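Thiaminase-I (Naegleria gruberi, PDB 4HCW) belongs to the thiaminase I family, with a two-lobed fold resembling that of periplasmic binding proteins. Local coordinates at residues V229-I241 against D294-K306. Residues are numbered along the deposited sequence; the frame is centred on the assembly and turned at random.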
# COMPACT_ATOMS: atom_id res chain seq x y z
N VAL A 229 -0.66 -6.62 13.06
CA VAL A 229 -0.01 -5.79 12.05
C VAL A 229 -0.39 -6.26 10.65
O VAL A 229 -0.32 -7.45 10.34
CB VAL A 229 1.52 -5.81 12.19
CG1 VAL A 229 2.15 -4.83 11.21
CG2 VAL A 229 1.92 -5.46 13.62
N GLY A 230 -0.81 -5.32 9.81
CA GLY A 230 -1.21 -5.63 8.45
C GLY A 230 -1.79 -4.41 7.76
O GLY A 230 -1.87 -3.34 8.35
N TYR A 231 -2.19 -4.58 6.50
CA TYR A 231 -2.79 -3.49 5.75
C TYR A 231 -4.17 -3.17 6.32
O TYR A 231 -4.82 -4.03 6.92
CB TYR A 231 -2.92 -3.86 4.27
CG TYR A 231 -1.65 -4.40 3.65
CD1 TYR A 231 -0.49 -3.63 3.61
CD2 TYR A 231 -1.61 -5.67 3.10
CE1 TYR A 231 0.67 -4.12 3.05
CE2 TYR A 231 -0.46 -6.17 2.53
CZ TYR A 231 0.68 -5.39 2.50
OH TYR A 231 1.83 -5.88 1.94
N SER A 232 -4.60 -1.93 6.14
CA SER A 232 -5.91 -1.51 6.64
C SER A 232 -7.04 -2.24 5.91
O SER A 232 -8.11 -2.45 6.47
CB SER A 232 -6.08 0.01 6.51
OG SER A 232 -5.78 0.46 5.20
N GLU A 233 -6.78 -2.63 4.66
CA GLU A 233 -7.77 -3.36 3.87
C GLU A 233 -8.05 -4.74 4.45
O GLU A 233 -9.09 -5.34 4.17
CB GLU A 233 -7.31 -3.49 2.41
CG GLU A 233 -6.93 -2.18 1.75
CD GLU A 233 -5.44 -1.89 1.85
OE1 GLU A 233 -5.08 -0.91 2.53
OE2 GLU A 233 -4.65 -2.63 1.24
N SER A 234 -7.12 -5.25 5.25
CA SER A 234 -7.27 -6.57 5.85
C SER A 234 -8.11 -6.51 7.12
O SER A 234 -8.39 -7.53 7.73
CB SER A 234 -5.89 -7.18 6.15
OG SER A 234 -5.13 -6.33 7.00
N MET A 235 -8.50 -5.30 7.51
CA MET A 235 -9.27 -5.10 8.73
C MET A 235 -10.74 -4.80 8.43
O MET A 235 -11.52 -4.52 9.34
CB MET A 235 -8.67 -3.96 9.55
CG MET A 235 -7.17 -4.10 9.80
SD MET A 235 -6.45 -2.61 10.50
CE MET A 235 -4.73 -3.10 10.65
N CYS A 236 -11.10 -4.85 7.15
CA CYS A 236 -12.44 -4.45 6.72
C CYS A 236 -13.54 -5.36 7.26
O CYS A 236 -14.67 -4.92 7.46
CB CYS A 236 -12.52 -4.39 5.19
SG CYS A 236 -12.50 -6.00 4.36
N GLU A 237 -13.21 -6.62 7.51
CA GLU A 237 -14.20 -7.59 7.96
C GLU A 237 -14.53 -7.44 9.44
O GLU A 237 -15.37 -8.18 9.97
CB GLU A 237 -13.74 -9.02 7.65
CG GLU A 237 -14.56 -9.70 6.57
CD GLU A 237 -13.83 -10.86 5.92
OE1 GLU A 237 -12.58 -10.86 5.92
OE2 GLU A 237 -14.51 -11.78 5.41
N ILE A 238 -13.88 -6.49 10.11
CA ILE A 238 -14.16 -6.20 11.51
C ILE A 238 -14.20 -4.70 11.76
O ILE A 238 -13.90 -4.24 12.87
CB ILE A 238 -13.12 -6.84 12.45
CG1 ILE A 238 -11.71 -6.42 12.05
CG2 ILE A 238 -13.25 -8.35 12.46
CD1 ILE A 238 -10.63 -6.90 13.00
N LYS A 239 -14.57 -3.93 10.74
CA LYS A 239 -14.58 -2.47 10.85
C LYS A 239 -15.64 -1.98 11.83
O LYS A 239 -15.56 -0.85 12.32
CB LYS A 239 -14.77 -1.82 9.47
CG LYS A 239 -16.20 -1.41 9.16
CD LYS A 239 -16.27 -0.64 7.85
CE LYS A 239 -17.63 0.03 7.68
NZ LYS A 239 -18.75 -0.95 7.76
N ASP A 240 -16.62 -2.83 12.11
CA ASP A 240 -17.66 -2.50 13.07
C ASP A 240 -17.15 -2.67 14.50
O ASP A 240 -17.36 -1.80 15.35
CB ASP A 240 -18.89 -3.39 12.85
CG ASP A 240 -19.50 -3.21 11.48
OD1 ASP A 240 -19.56 -2.05 11.00
OD2 ASP A 240 -19.92 -4.21 10.87
N ILE A 241 -16.47 -3.78 14.75
CA ILE A 241 -15.90 -4.07 16.06
C ILE A 241 -14.80 -3.07 16.41
O ILE A 241 -14.63 -2.69 17.57
CB ILE A 241 -15.35 -5.51 16.12
CG1 ILE A 241 -16.45 -6.50 15.73
CG2 ILE A 241 -14.81 -5.82 17.50
CD1 ILE A 241 -16.03 -7.95 15.80
N ASP A 294 -16.87 6.35 -0.89
CA ASP A 294 -17.70 5.70 0.13
C ASP A 294 -17.55 4.19 0.08
O ASP A 294 -17.53 3.52 1.11
CB ASP A 294 -19.17 6.10 -0.02
CG ASP A 294 -19.43 7.53 0.41
OD1 ASP A 294 -18.73 8.02 1.33
OD2 ASP A 294 -20.34 8.17 -0.16
N LEU A 295 -17.44 3.65 -1.13
CA LEU A 295 -17.25 2.21 -1.31
C LEU A 295 -15.87 1.78 -0.81
O LEU A 295 -15.72 0.71 -0.24
CB LEU A 295 -17.43 1.82 -2.78
CG LEU A 295 -18.87 1.80 -3.30
CD1 LEU A 295 -18.88 1.65 -4.81
CD2 LEU A 295 -19.66 0.68 -2.64
N LEU A 296 -14.88 2.63 -1.04
CA LEU A 296 -13.53 2.39 -0.53
C LEU A 296 -13.54 2.35 1.00
O LEU A 296 -12.80 1.60 1.62
CB LEU A 296 -12.56 3.47 -1.01
CG LEU A 296 -12.14 3.41 -2.48
CD1 LEU A 296 -11.27 4.62 -2.83
CD2 LEU A 296 -11.40 2.12 -2.78
N GLY A 297 -14.41 3.17 1.59
CA GLY A 297 -14.54 3.23 3.04
C GLY A 297 -15.10 1.94 3.62
O GLY A 297 -14.84 1.62 4.78
N LEU A 298 -15.87 1.21 2.82
CA LEU A 298 -16.46 -0.04 3.28
C LEU A 298 -15.40 -1.13 3.39
O LEU A 298 -15.56 -2.09 4.15
CB LEU A 298 -17.58 -0.48 2.33
CG LEU A 298 -18.75 0.50 2.16
CD1 LEU A 298 -19.78 -0.07 1.20
CD2 LEU A 298 -19.38 0.82 3.50
N GLY A 299 -14.33 -0.99 2.62
CA GLY A 299 -13.25 -1.96 2.63
C GLY A 299 -12.03 -1.45 3.37
O GLY A 299 -10.96 -2.07 3.32
N LEU A 300 -12.19 -0.33 4.07
CA LEU A 300 -11.10 0.31 4.81
C LEU A 300 -9.89 0.61 3.93
O LEU A 300 -8.75 0.59 4.40
CB LEU A 300 -10.69 -0.52 6.02
CG LEU A 300 -11.70 -0.57 7.17
CD1 LEU A 300 -11.14 -1.34 8.35
CD2 LEU A 300 -12.11 0.84 7.59
N THR A 301 -10.14 0.88 2.66
CA THR A 301 -9.08 1.27 1.74
C THR A 301 -8.85 2.77 1.88
O THR A 301 -9.80 3.55 1.98
CB THR A 301 -9.45 0.93 0.28
OG1 THR A 301 -9.76 -0.47 0.19
CG2 THR A 301 -8.29 1.25 -0.65
N LEU A 302 -7.59 3.18 1.89
CA LEU A 302 -7.25 4.58 2.11
C LEU A 302 -6.97 5.31 0.80
O LEU A 302 -6.14 4.87 0.01
CB LEU A 302 -6.03 4.69 3.02
CG LEU A 302 -5.99 3.79 4.26
CD1 LEU A 302 -4.72 4.02 5.05
CD2 LEU A 302 -7.22 4.02 5.13
N PRO A 303 -7.68 6.42 0.57
CA PRO A 303 -7.36 7.31 -0.55
C PRO A 303 -6.01 7.97 -0.31
O PRO A 303 -5.56 8.04 0.84
CB PRO A 303 -8.48 8.36 -0.49
CG PRO A 303 -9.59 7.69 0.24
CD PRO A 303 -8.92 6.82 1.26
N ALA A 304 -5.36 8.44 -1.37
CA ALA A 304 -4.03 9.01 -1.25
C ALA A 304 -4.04 10.52 -1.01
O ALA A 304 -3.09 11.08 -0.47
CB ALA A 304 -3.21 8.68 -2.49
N ASN A 305 -5.13 11.17 -1.41
CA ASN A 305 -5.25 12.62 -1.26
C ASN A 305 -5.90 13.01 0.07
O ASN A 305 -6.67 12.24 0.64
CB ASN A 305 -6.04 13.21 -2.42
CG ASN A 305 -7.44 12.64 -2.53
OD1 ASN A 305 -7.69 11.50 -2.15
ND2 ASN A 305 -8.37 13.44 -3.05
N LYS A 306 -5.58 14.20 0.55
CA LYS A 306 -6.14 14.70 1.80
C LYS A 306 -7.66 14.86 1.71
O LYS A 306 -8.37 14.61 2.68
CB LYS A 306 -5.50 16.03 2.21
CG LYS A 306 -4.11 15.89 2.82
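Ser232 OG sits 3.1 Å from Leu300 O across the contact and equally 3.1 Å from OE1 of its own neighbour, Glu233. Both oxygens are acceptors, so the single hydroxyl proton has two candidates, and the model does not settle which one it serves. With chi1 at 51°, the serine oxygen is held between its backbone N and carbonyl carbon, where the branch point of Leu302 also packs against it. Next along the 3-10 segment 232-237, Glu233 offers its CA-H to Gly299 O in a fairly straight contact of 3.5 Å, with an angle of 160° at the hydrogen. The Glu233 chain bends at chi2, and its CG lies obliquely across Thr301, 3.7 Å from OG1. Cys236 CB rests against the Gly299 carbonyl, 3.4 Å from Gly299 O.

Leu300 supplies most of the apolar contact. This residue is C-prime of the Schellman motif ending helix 290-298; its positive phi turns the chain, and Leu296 O receives Gly299 N and Thr301 N from opposite faces of its plane. Projecting from that turn, the leucine lies along the 3-10 segment, CB by Ser232 O and CD1 at the Met235 carbonyl. CD1 also touches Met235 CB and Lys239 CB, each at 3.8 Å. Lys239 brings CD past the carbonyl oxygens of Gly297 and Leu298, while NZ pairs with Asp240. Phe318 and Tyr319 of helix 317-328 also pack on Leu300, and Leu302 joins strand 110-125 through backbone bonding with Leu118.

The two segments are thus joined largely by Leu300 packed on the 3-10 segment, with Cys236 on Gly299 and a serine hydroxyl beside two acceptors. A proton directed to Leu300 O would tie the serine to the turn; one directed to Glu233 OE1 would leave mainly packing there.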